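Long-range contacts in transketolase (Campylobacter jejuni, PDB 3M6L), which binds thiamine diphosphate, a calcium ion and ribose-5-phosphate as a two-subunit member of the thiamine diphosphate-dependent enzyme family: residues Glu160-Glu165 against Glu394-Ala399; Gly363-Leu368 against Phe413-Phe418; Ser29-Ala34 against Asn93-His98. All coordinates share one frame; numbering follows the deposited sequence.

Contact 1 of 3, residues Glu160-Glu165 against Glu394-Ala399; sequences EGISYE and EHAMAA. With TPP (thiamine diphosphate), chain C; TPP (thiamine diphosphate), chain B.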
loop_
_atom_site.group_PDB
_atom_site.type_symbol
_atom_site.label_atom_id
_atom_site.label_comp_id
_atom_site.label_asym_id
_atom_site.label_seq_id
_atom_site.Cartn_x
_atom_site.Cartn_y
_atom_site.Cartn_z
ATOM N N GLU A 160 -3.358 7.147 10.162
ATOM C CA GLU A 160 -2.847 6.614 8.863
ATOM C C GLU A 160 -1.749 7.480 8.315
ATOM O O GLU A 160 -1.878 8.721 8.276
ATOM C CB GLU A 160 -3.952 6.478 7.841
ATOM C CG GLU A 160 -4.900 5.382 8.108
ATOM C CD GLU A 160 -4.338 4.001 7.738
ATOM O OE1 GLU A 160 -3.187 3.939 7.258
ATOM O OE2 GLU A 160 -5.081 2.981 7.971
ATOM N N GLY A 161 -0.682 6.832 7.852
ATOM C CA GLY A 161 0.416 7.544 7.249
ATOM C C GLY A 161 0.103 8.530 6.134
ATOM O O GLY A 161 0.684 9.613 6.051
ATOM N N ILE A 162 -0.923 8.206 5.328
ATOM C CA ILE A 162 -1.280 9.060 4.192
ATOM C C ILE A 162 -1.714 10.440 4.687
ATOM O O ILE A 162 -1.521 11.422 3.988
ATOM C CB ILE A 162 -2.330 8.377 3.363
ATOM C CG1 ILE A 162 -2.444 9.102 2.022
ATOM C CG2 ILE A 162 -3.703 8.256 4.103
ATOM C CD1 ILE A 162 -3.566 8.435 1.101
ATOM N N SER A 163 -2.288 10.509 5.895
ATOM C CA SER A 163 -2.705 11.818 6.457
ATOM C C SER A 163 -1.541 12.762 6.698
ATOM O O SER A 163 -1.588 13.942 6.261
ATOM C CB SER A 163 -3.571 11.683 7.745
ATOM O OG SER A 163 -2.888 11.244 8.883
ATOM N N TYR A 164 -0.452 12.203 7.265
ATOM C CA TYR A 164 0.756 12.959 7.564
ATOM C C TYR A 164 1.373 13.405 6.244
ATOM O O TYR A 164 1.840 14.503 6.104
ATOM C CB TYR A 164 1.776 12.167 8.347
ATOM C CG TYR A 164 1.374 11.612 9.674
ATOM C CD1 TYR A 164 1.803 12.232 10.859
ATOM C CD2 TYR A 164 0.726 10.410 9.786
ATOM C CE1 TYR A 164 1.477 11.703 12.053
ATOM C CE2 TYR A 164 0.412 9.848 11.010
ATOM C CZ TYR A 164 0.848 10.481 12.160
ATOM O OH TYR A 164 0.569 9.976 13.349
ATOM N N GLU A 165 1.449 12.488 5.241
ATOM C CA GLU A 165 1.994 12.812 3.891
ATOM C C GLU A 165 1.260 13.986 3.298
ATOM O O GLU A 165 1.874 14.937 2.788
ATOM C CB GLU A 165 1.884 11.575 2.955
ATOM C CG GLU A 165 2.771 10.380 3.289
ATOM C CD GLU A 165 2.552 9.262 2.251
ATOM O OE1 GLU A 165 1.879 9.495 1.197
ATOM O OE2 GLU A 165 3.119 8.156 2.456
ATOM N N GLU A 394 4.161 8.349 -2.304
ATOM C CA GLU A 394 3.391 7.721 -3.342
ATOM C C GLU A 394 1.908 7.716 -3.013
ATOM O O GLU A 394 1.071 7.958 -3.900
ATOM C CB GLU A 394 3.876 6.295 -3.621
ATOM C CG GLU A 394 5.279 6.184 -4.130
ATOM C CD GLU A 394 6.341 6.172 -3.061
ATOM O OE1 GLU A 394 5.932 6.137 -1.853
ATOM O OE2 GLU A 394 7.531 6.116 -3.438
ATOM N N HIS A 395 1.510 7.306 -1.798
ATOM C CA HIS A 395 0.105 7.151 -1.535
ATOM C C HIS A 395 -0.663 8.461 -1.552
ATOM O O HIS A 395 -1.717 8.571 -2.166
ATOM C CB HIS A 395 -0.068 6.502 -0.195
ATOM C CG HIS A 395 -1.340 5.799 0.103
ATOM N ND1 HIS A 395 -2.397 5.564 -0.737
ATOM C CD2 HIS A 395 -1.601 5.133 1.259
ATOM C CE1 HIS A 395 -3.290 4.833 -0.065
ATOM N NE2 HIS A 395 -2.828 4.598 1.141
ATOM N N ALA A 396 -0.131 9.492 -0.901
ATOM C CA ALA A 396 -0.763 10.767 -0.896
ATOM C C ALA A 396 -0.807 11.384 -2.321
ATOM O O ALA A 396 -1.790 11.987 -2.723
ATOM C CB ALA A 396 -0.092 11.712 0.086
HETATM N N MSE A 397 0.244 11.161 -3.112
HETATM C CA MSE A 397 0.196 11.573 -4.494
HETATM C C MSE A 397 -0.974 11.054 -5.258
HETATM O O MSE A 397 -1.698 11.797 -5.907
HETATM C CB MSE A 397 1.472 11.231 -5.218
HETATM C CG MSE A 397 1.406 11.173 -6.664
HETATM SE SE MSE A 397 3.068 10.729 -7.612
HETATM C CE MSE A 397 2.924 8.769 -7.215
ATOM N N ALA A 398 -1.247 9.728 -5.155
ATOM C CA ALA A 398 -2.378 9.196 -5.838
ATOM C C ALA A 398 -3.702 9.671 -5.299
ATOM O O ALA A 398 -4.624 9.968 -6.084
ATOM C CB ALA A 398 -2.327 7.636 -5.779
ATOM N N ALA A 399 -3.827 9.836 -3.978
ATOM C CA ALA A 399 -5.047 10.367 -3.456
ATOM C C ALA A 399 -5.299 11.853 -3.763
ATOM O O ALA A 399 -6.463 12.234 -4.046
ATOM C CB ALA A 399 -5.174 10.143 -1.989
HETATM N "N1'" TPP C . 9.804 5.066 -3.107
HETATM C "C2'" TPP C . 10.146 4.135 -2.219
HETATM C CM2 TPP C . 9.056 3.637 -1.290
HETATM N "N3'" TPP C . 11.358 3.557 -2.062
HETATM C "C4'" TPP C . 12.338 3.878 -2.911
HETATM N "N4'" TPP C . 13.487 3.257 -2.768
HETATM C "C5'" TPP C . 12.071 4.955 -3.924
HETATM C "C6'" TPP C . 10.785 5.491 -3.970
HETATM C "C7'" TPP C . 13.202 5.448 -4.905
HETATM N N3 TPP C . 14.252 6.275 -4.114
HETATM C C2 TPP C . 15.466 5.896 -3.552
HETATM S S1 TPP C . 16.375 7.041 -2.550
HETATM C C5 TPP C . 15.137 8.208 -2.979
HETATM C C4 TPP C . 14.078 7.580 -3.788
HETATM C CM4 TPP C . 12.901 8.399 -4.144
HETATM C C6 TPP C . 15.102 9.654 -2.546
HETATM C C7 TPP C . 16.405 10.312 -2.119
HETATM O O7 TPP C . 16.345 9.957 -0.797
HETATM P PA TPP C . 17.221 10.329 0.404
HETATM O O1A TPP C . 16.584 9.559 1.477
HETATM O O2A TPP C . 17.147 11.834 0.520
HETATM O O3A TPP C . 18.647 9.854 -0.037
HETATM P PB TPP C . 20.077 10.518 -0.360
HETATM O O1B TPP C . 21.051 9.525 0.128
HETATM O O2B TPP C . 20.170 11.895 0.236
HETATM O O3B TPP C . 20.147 10.770 -1.830
HETATM N "N1'" TPP B . -8.246 0.637 7.939
HETATM C "C2'" TPP B . -8.614 1.473 6.971
HETATM C CM2 TPP B . -7.526 1.962 6.034
HETATM N "N3'" TPP B . -9.860 1.924 6.706
HETATM C "C4'" TPP B . -10.881 1.457 7.431
HETATM N "N4'" TPP B . -12.086 1.871 7.113
HETATM C "C5'" TPP B . -10.569 0.542 8.582
HETATM C "C6'" TPP B . -9.238 0.169 8.766
HETATM C "C7'" TPP B . -11.709 0.017 9.535
HETATM N N3 TPP B . -12.216 1.180 10.432
HETATM C C2 TPP B . -13.298 2.037 10.275
HETATM S S1 TPP B . -13.524 3.395 11.392
HETATM C C5 TPP B . -12.144 2.747 12.262
HETATM C C4 TPP B . -11.574 1.587 11.555
HETATM C CM4 TPP B . -10.337 0.986 12.096
HETATM C C6 TPP B . -11.560 3.313 13.534
HETATM C C7 TPP B . -12.443 4.189 14.407
HETATM O O7 TPP B . -12.155 5.380 13.793
HETATM P PA TPP B . -12.535 6.825 14.132
HETATM O O1A TPP B . -11.908 7.556 13.026
HETATM O O2A TPP B . -11.978 7.086 15.512
HETATM O O3A TPP B . -14.100 6.788 14.139
HETATM P PB TPP B . -15.293 6.996 15.201
HETATM O O1B TPP B . -16.362 7.639 14.416
HETATM O O2B TPP B . -14.804 7.747 16.407
HETATM O O3B TPP B . -15.660 5.657 15.749
HETATM O O HOH W 1 3.321 6.546 0.374
#
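Ile162 holds CG1 anti to its backbone N (chi1 -166°) and stays extended to the tip, which carries CD1 out from helix 161-172 onto helix 394-407; His395, its CG set the same way (chi1 -158°), turns one ring face to that methyl. CD1 stands over the middle of the imidazole, 3.6 Å from the centroid of the His395 ring, in a CH-pi contact where the two side chains cross at about a right angle. The isoleucine also reaches along the facing helix, with Ile162 CG1 4.0 Å from Ala396 CB and Ile162 CD1 3.9 Å from Ala399 CB. A long aliphatic chain suits this place because small Ala396 lets CG1 lie close to its backbone, and Ala399 offers only its methyl.

Beside this apolar patch, Glu165 runs extended beyond CG and takes hold of the start of helix 394-407. Its OE1 accepts from Ala396 N (2.9 Å, N-H...O 153°), met nearly along the C-O axis. Water 1 bridges Glu165 OE2 to the preceding amide, His395 N, at 2.9 Å from that nitrogen. First-turn amides have no carbonyl of their own helix to bind, and the positive end of the helix dipole would probably favour a carboxylate here. Glu165 OE2 is also gripped by Gly161 N of the second subunit, a bond that the twofold repeats in reverse.

The flanking glutamates face two different cofactors: Glu394 OE2 comes within 2.5 Å of N1' of the chain C thiamine diphosphate, and Glu160 OE2 lies 3.3 Å from CM2 of the chain B one. A glutamate beside N1' of the aminopyrimidine, in a site built across a subunit interface, is a hallmark of thiamine diphosphate-dependent enzymes.

Contact 2 of 3, residues Gly363-Leu368 against Phe413-Phe418; sequences GGSADL and FSATFF. With TPP (thiamine diphosphate), chain C.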
loop_
_atom_site.group_PDB
_atom_site.type_symbol
_atom_site.label_atom_id
_atom_site.label_comp_id
_atom_site.label_asym_id
_atom_site.label_seq_id
_atom_site.Cartn_x
_atom_site.Cartn_y
_atom_site.Cartn_z
ATOM N N GLY A 363 0.740 16.921 -13.656
ATOM C CA GLY A 363 1.030 15.800 -12.740
ATOM C C GLY A 363 2.450 15.826 -12.259
ATOM O O GLY A 363 3.199 16.803 -12.389
ATOM N N GLY A 364 2.928 14.673 -11.878
ATOM C CA GLY A 364 4.231 14.615 -11.300
ATOM C C GLY A 364 4.584 13.230 -10.775
ATOM O O GLY A 364 3.823 12.273 -11.056
ATOM N N SER A 365 5.776 13.145 -10.213
ATOM C CA SER A 365 6.372 11.931 -9.737
ATOM C C SER A 365 6.628 12.052 -8.265
ATOM O O SER A 365 6.721 13.157 -7.718
ATOM C CB SER A 365 7.734 11.691 -10.445
ATOM O OG SER A 365 8.370 10.474 -9.992
ATOM N N ALA A 366 6.677 10.910 -7.549
ATOM C CA ALA A 366 7.079 10.831 -6.186
ATOM C C ALA A 366 8.611 10.807 -6.033
ATOM O O ALA A 366 9.246 9.757 -5.823
ATOM C CB ALA A 366 6.424 9.639 -5.441
ATOM N N ASP A 367 9.211 11.966 -6.263
ATOM C CA ASP A 367 10.684 12.189 -6.276
ATOM C C ASP A 367 11.481 11.477 -7.366
ATOM O O ASP A 367 12.695 11.387 -7.227
ATOM C CB ASP A 367 11.299 11.978 -4.884
ATOM C CG ASP A 367 12.762 12.566 -4.748
ATOM O OD1 ASP A 367 12.992 13.764 -5.110
ATOM O OD2 ASP A 367 13.700 11.841 -4.314
ATOM N N LEU A 368 10.861 10.939 -8.422
ATOM C CA LEU A 368 11.558 10.151 -9.396
ATOM C C LEU A 368 11.421 10.726 -10.797
ATOM O O LEU A 368 11.632 10.033 -11.806
ATOM C CB LEU A 368 11.027 8.723 -9.424
ATOM C CG LEU A 368 11.488 7.922 -8.230
ATOM C CD1 LEU A 368 10.795 6.541 -8.083
ATOM C CD2 LEU A 368 13.021 7.681 -8.325
ATOM N N PHE A 413 -1.715 12.992 -13.940
ATOM C CA PHE A 413 -0.923 11.753 -13.898
ATOM C C PHE A 413 -0.113 11.677 -12.625
ATOM O O PHE A 413 0.371 12.675 -12.087
ATOM C CB PHE A 413 -0.114 11.534 -15.146
ATOM C CG PHE A 413 1.044 12.467 -15.289
ATOM C CD1 PHE A 413 2.295 12.185 -14.706
ATOM C CD2 PHE A 413 0.925 13.648 -16.058
ATOM C CE1 PHE A 413 3.378 13.056 -14.869
ATOM C CE2 PHE A 413 2.010 14.527 -16.206
ATOM C CZ PHE A 413 3.210 14.244 -15.586
ATOM N N SER A 414 0.027 10.417 -12.092
ATOM C CA SER A 414 0.894 10.073 -10.992
ATOM C C SER A 414 1.974 9.143 -11.483
ATOM O O SER A 414 1.701 8.233 -12.238
ATOM C CB SER A 414 0.080 9.314 -9.880
ATOM O OG SER A 414 -1.029 10.076 -9.385
ATOM N N ALA A 415 3.212 9.324 -11.031
ATOM C CA ALA A 415 4.280 8.489 -11.492
ATOM C C ALA A 415 5.245 7.997 -10.399
ATOM O O ALA A 415 5.578 8.716 -9.439
ATOM C CB ALA A 415 5.188 9.332 -12.535
ATOM N N THR A 416 5.602 6.709 -10.470
ATOM C CA THR A 416 6.649 6.102 -9.672
ATOM C C THR A 416 7.171 4.858 -10.398
ATOM O O THR A 416 6.753 4.540 -11.511
ATOM C CB THR A 416 6.184 5.799 -8.169
ATOM O OG1 THR A 416 7.290 5.342 -7.392
ATOM C CG2 THR A 416 4.952 4.871 -8.311
ATOM N N PHE A 417 8.124 4.205 -9.743
ATOM C CA PHE A 417 8.603 2.913 -10.240
ATOM C C PHE A 417 7.453 1.949 -10.036
ATOM O O PHE A 417 6.737 2.007 -9.003
ATOM C CB PHE A 417 9.842 2.411 -9.490
ATOM C CG PHE A 417 11.100 3.164 -9.669
ATOM C CD1 PHE A 417 11.373 3.828 -10.850
ATOM C CD2 PHE A 417 12.065 3.188 -8.632
ATOM C CE1 PHE A 417 12.598 4.448 -10.961
ATOM C CE2 PHE A 417 13.241 3.813 -8.798
ATOM C CZ PHE A 417 13.481 4.431 -9.966
ATOM N N PHE A 418 7.307 0.969 -10.931
ATOM C CA PHE A 418 6.185 0.003 -10.832
ATOM C C PHE A 418 6.171 -0.744 -9.482
ATOM O O PHE A 418 5.119 -1.043 -8.942
ATOM C CB PHE A 418 6.256 -0.980 -12.006
ATOM C CG PHE A 418 5.071 -1.839 -12.270
ATOM C CD1 PHE A 418 3.729 -1.444 -11.954
ATOM C CD2 PHE A 418 5.245 -3.091 -12.890
ATOM C CE1 PHE A 418 2.676 -2.275 -12.242
ATOM C CE2 PHE A 418 4.178 -3.825 -13.203
ATOM C CZ PHE A 418 2.899 -3.448 -12.880
HETATM N "N1'" TPP C . 9.804 5.066 -3.107
HETATM C "C2'" TPP C . 10.146 4.135 -2.219
HETATM C CM2 TPP C . 9.056 3.637 -1.290
HETATM N "N3'" TPP C . 11.358 3.557 -2.062
HETATM C "C4'" TPP C . 12.338 3.878 -2.911
HETATM N "N4'" TPP C . 13.487 3.257 -2.768
HETATM C "C5'" TPP C . 12.071 4.955 -3.924
HETATM C "C6'" TPP C . 10.785 5.491 -3.970
HETATM C "C7'" TPP C . 13.202 5.448 -4.905
HETATM N N3 TPP C . 14.252 6.275 -4.114
HETATM C C2 TPP C . 15.466 5.896 -3.552
HETATM S S1 TPP C . 16.375 7.041 -2.550
HETATM C C5 TPP C . 15.137 8.208 -2.979
HETATM C C4 TPP C . 14.078 7.580 -3.788
HETATM C CM4 TPP C . 12.901 8.399 -4.144
HETATM C C6 TPP C . 15.102 9.654 -2.546
HETATM C C7 TPP C . 16.405 10.312 -2.119
HETATM O O7 TPP C . 16.345 9.957 -0.797
HETATM P PA TPP C . 17.221 10.329 0.404
HETATM O O1A TPP C . 16.584 9.559 1.477
HETATM O O2A TPP C . 17.147 11.834 0.520
HETATM O O3A TPP C . 18.647 9.854 -0.037
HETATM P PB TPP C . 20.077 10.518 -0.360
HETATM O O1B TPP C . 21.051 9.525 0.128
HETATM O O2B TPP C . 20.170 11.895 0.236
HETATM O O3B TPP C . 20.147 10.770 -1.830
HETATM O O HOH W 2 8.492 7.055 -5.686
#
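Two neighbouring strands of the parallel sheet in the pyrimidine-binding domain meet here, at the ends that lead into the cofactor pocket. Gly363, Gly364 and Ser365 pair in register with Phe413, Ser414 and Ala415. Gly364 N donates to Phe413 O (3.3 Å), Ala415 N returns a weak bond to Gly364 O, and Ala366 N donates to Ala415 O (3.1 Å).

Phe413 puts CG in the crowded position between its backbone N and carbonyl carbon (chi1 71°), which folds the ring back over the neighbouring strand. Gly363 CA then sits above the ring centre, 3.8 Å from the Phe413 centroid. With no side chain, glycine lets the aromatic face lie flat on the main chain, and it can adopt the unusual backbone angles found here.

At the strand's last residue, Ser365 OG accepts from Leu368 N (3.0 Å), an ST motif that steadies the turn, while giving Ala415 O a weak second bond. The turn delivers Leu368 to Phe417: its CD1 methyl stands over the ring, 3.6 Å from the Phe417 centroid, and the side chains cross about perpendicularly. Water 2 joins the loop after the first strand to the second strand, donating to Ala366 O (2.8 Å) and accepting from Thr416 OG1 (2.7 Å).

Asp367 leans away to the cofactor, OD2 lying 3.1 Å from C6 of the chain C thiamine diphosphate; Ser188, Ile189 and Glu190 of the second subunit bind its carboxylate. Phe417 touches ribose-5-phosphate. Ligands gathered by loops at the carboxyl ends of parallel strands are typical of this alpha/beta fold.

Contact 3 of 3, residues Ser29-Ala34 against Asn93-His98; sequences SGHPGA and NFRQLH. With R5P (ribose-5-phosphate), chain F.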
loop_
_atom_site.group_PDB
_atom_site.type_symbol
_atom_site.label_atom_id
_atom_site.label_comp_id
_atom_site.label_asym_id
_atom_site.label_seq_id
_atom_site.Cartn_x
_atom_site.Cartn_y
_atom_site.Cartn_z
ATOM N N SER A 29 -27.758 -2.073 10.471
ATOM C CA SER A 29 -26.377 -2.077 9.984
ATOM C C SER A 29 -25.910 -0.614 9.897
ATOM O O SER A 29 -26.668 0.265 9.505
ATOM C CB SER A 29 -26.255 -2.756 8.575
ATOM O OG SER A 29 -24.932 -2.752 8.106
ATOM N N GLY A 30 -24.657 -0.366 10.282
ATOM C CA GLY A 30 -24.061 0.944 10.067
ATOM C C GLY A 30 -23.555 1.611 11.319
ATOM O O GLY A 30 -23.397 0.940 12.341
ATOM N N HIS A 31 -23.287 2.878 11.248
ATOM C CA HIS A 31 -22.418 3.560 12.206
ATOM C C HIS A 31 -23.153 4.753 12.690
ATOM O O HIS A 31 -23.214 5.779 12.030
ATOM C CB HIS A 31 -21.115 3.976 11.532
ATOM C CG HIS A 31 -20.360 2.824 10.951
ATOM N ND1 HIS A 31 -20.694 2.243 9.735
ATOM C CD2 HIS A 31 -19.231 2.192 11.386
ATOM C CE1 HIS A 31 -19.827 1.264 9.486
ATOM N NE2 HIS A 31 -18.929 1.231 10.464
ATOM N N PRO A 32 -23.699 4.662 13.942
ATOM C CA PRO A 32 -24.411 5.797 14.540
ATOM C C PRO A 32 -23.582 6.747 15.412
ATOM O O PRO A 32 -23.930 7.934 15.600
ATOM C CB PRO A 32 -25.440 5.086 15.490
ATOM C CG PRO A 32 -24.735 3.896 15.916
ATOM C CD PRO A 32 -23.877 3.421 14.726
ATOM N N GLY A 33 -22.457 6.254 15.907
ATOM C CA GLY A 33 -21.641 7.072 16.851
ATOM C C GLY A 33 -21.077 8.353 16.303
ATOM O O GLY A 33 -21.225 9.431 16.872
ATOM N N ALA A 34 -20.461 8.268 15.127
ATOM C CA ALA A 34 -19.879 9.441 14.496
ATOM C C ALA A 34 -20.941 10.430 14.059
ATOM O O ALA A 34 -20.801 11.651 14.270
ATOM C CB ALA A 34 -18.969 9.080 13.319
ATOM N N ASN A 93 -33.781 3.430 2.540
ATOM C CA ASN A 93 -33.132 2.344 1.894
ATOM C C ASN A 93 -31.598 2.284 2.128
ATOM O O ASN A 93 -30.911 1.538 1.434
ATOM C CB ASN A 93 -33.500 2.301 0.460
ATOM C CG ASN A 93 -34.989 1.786 0.368
ATOM O OD1 ASN A 93 -35.905 2.551 0.242
ATOM N ND2 ASN A 93 -35.161 0.470 0.564
ATOM N N PHE A 94 -31.153 2.962 3.197
ATOM C CA PHE A 94 -29.753 2.880 3.596
ATOM C C PHE A 94 -29.241 1.464 3.633
ATOM O O PHE A 94 -29.857 0.539 4.193
ATOM C CB PHE A 94 -29.638 3.564 4.968
ATOM C CG PHE A 94 -28.228 3.663 5.521
ATOM C CD1 PHE A 94 -27.282 4.433 4.839
ATOM C CD2 PHE A 94 -27.944 3.145 6.807
ATOM C CE1 PHE A 94 -25.981 4.612 5.427
ATOM C CE2 PHE A 94 -26.677 3.329 7.420
ATOM C CZ PHE A 94 -25.714 4.079 6.710
ATOM N N ARG A 95 -28.069 1.269 3.012
ATOM C CA ARG A 95 -27.294 0.073 3.003
ATOM C C ARG A 95 -27.957 -1.115 2.299
ATOM O O ARG A 95 -27.513 -2.234 2.452
ATOM C CB ARG A 95 -26.858 -0.283 4.436
ATOM C CG ARG A 95 -25.682 0.507 4.922
ATOM C CD ARG A 95 -25.344 0.357 6.429
ATOM N NE ARG A 95 -24.031 0.957 6.593
ATOM C CZ ARG A 95 -22.880 0.291 6.675
ATOM N NH1 ARG A 95 -22.857 -1.036 6.883
ATOM N NH2 ARG A 95 -21.714 0.999 6.538
ATOM N N GLN A 96 -29.034 -0.822 1.539
ATOM C CA GLN A 96 -29.725 -1.862 0.754
ATOM C C GLN A 96 -29.268 -1.915 -0.714
ATOM O O GLN A 96 -28.952 -0.920 -1.335
ATOM C CB GLN A 96 -31.222 -1.661 0.781
ATOM C CG GLN A 96 -31.734 -1.622 2.215
ATOM C CD GLN A 96 -31.172 -2.675 3.074
ATOM O OE1 GLN A 96 -30.452 -2.358 4.096
ATOM N NE2 GLN A 96 -31.487 -3.936 2.779
ATOM N N LEU A 97 -29.319 -3.109 -1.253
ATOM C CA LEU A 97 -28.904 -3.358 -2.609
ATOM C C LEU A 97 -29.571 -2.414 -3.587
ATOM O O LEU A 97 -30.814 -2.292 -3.597
ATOM C CB LEU A 97 -29.191 -4.774 -3.008
ATOM C CG LEU A 97 -28.595 -5.174 -4.358
ATOM C CD1 LEU A 97 -27.093 -5.274 -4.244
ATOM C CD2 LEU A 97 -29.116 -6.557 -4.889
ATOM N N HIS A 98 -28.740 -1.741 -4.407
ATOM C CA HIS A 98 -29.160 -0.774 -5.415
ATOM C C HIS A 98 -29.724 0.562 -4.970
ATOM O O HIS A 98 -30.233 1.365 -5.804
ATOM C CB HIS A 98 -30.062 -1.416 -6.427
ATOM C CG HIS A 98 -29.386 -2.574 -7.125
ATOM N ND1 HIS A 98 -29.981 -3.815 -7.288
ATOM C CD2 HIS A 98 -28.112 -2.701 -7.599
ATOM C CE1 HIS A 98 -29.140 -4.615 -7.931
ATOM N NE2 HIS A 98 -27.995 -3.979 -8.107
HETATM C C1 R5P F . -15.181 -0.045 8.619
HETATM O O1 R5P F . -15.365 1.329 8.140
HETATM C C2 R5P F . -16.202 -0.412 9.707
HETATM O O2 R5P F . -15.857 0.068 11.022
HETATM C C3 R5P F . -16.722 -1.874 9.774
HETATM O O3 R5P F . -18.047 -1.570 9.360
HETATM C C4 R5P F . -17.028 -2.647 11.098
HETATM O O4 R5P F . -16.014 -2.353 12.080
HETATM C C5 R5P F . -17.326 -4.186 10.914
HETATM O O5 R5P F . -18.170 -4.843 11.942
HETATM P P R5P F . -18.362 -6.484 12.008
HETATM O O1P R5P F . -17.354 -7.176 13.084
HETATM O O2P R5P F . -18.040 -6.902 10.474
HETATM O O3P R5P F . -19.748 -6.982 12.272
HETATM O O HOH W 3 -22.716 3.340 8.121
#
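Arg95 and Ser29 make the direct polar link: Arg95 NH1 donates to Ser29 OG at 3.0 Å (N-H...O 149°), the hydroxyl lying somewhat tilted from the guanidinium plane. The arginine reaches this far because its chain is extended from CG to NE (chi2 170°). Its other terminal nitrogen, NH2, binds Gly103 O and forms a salt bridge with Asp452 of the second subunit, so the guanidinium is fixed against rotation from several directions.

A water-mediated link runs alongside. Water 3 lies 2.8 Å from His31 ND1 and accepts a weak bond from Arg95 NE at 3.1 Å. The other nitrogen of the ring serves the ligand: His31 NE2 lies 3.1 Å from O3 and 3.3 Å from O2 of ribose-5-phosphate, each a weak bond, and the two are alternatives because NE2 would have to donate to O3 but accept from O2. A histidine suits this post, since its two ring nitrogens can address the water and the sugar at once.

Residues 93-96 form a type II beta turn closed by Gln96 N and Asn93 O, and Arg95 occupies its third position with positive phi. The turn belongs to the cofactor-binding half of the chain and presents Arg95 beside His31, which lines the ribose-5-phosphate pocket with His104, Ile189 and His259.

Van der Waals packing fills in the rest. Gly30 CA rests on one face of the guanidinium toward its rim, 3.5 Å from Arg95 NE; only a residue without a side chain fits so tightly there. Arg95 NH2 meets the edge of the imidazole, 3.5 Å from His31 CE1, the two planes 68° apart. Phe94, buried against helices 6-27 and 72-82, brings CE2 to 3.7 Å from Ser29 O, and its ring lies beneath Arg95 CG.

Contacts 1 and 2 adjoin, their centres 13 Å apart. Met397, a selenomethionine on helix 394-407, packs its CE 3.5 Å from Ala415 O, and that helix leads directly into strand 411-417. Both border the chain C thiamine diphosphate, whose other hydrogen-bonding partners, among them Asn185 and His259, belong to the second subunit. Contact 3 stands apart, its nearest atoms about 14 Å from contact 1 and about 28 Å from contact 2, and it serves the other pocket, where Ala34 touches thiamine diphosphate and His31 ribose-5-phosphate. Glu160 of contact 1 faces that second cofactor too. One chain thus furnishes parts of both active sites, and all three contacts touch the neighbouring subunit.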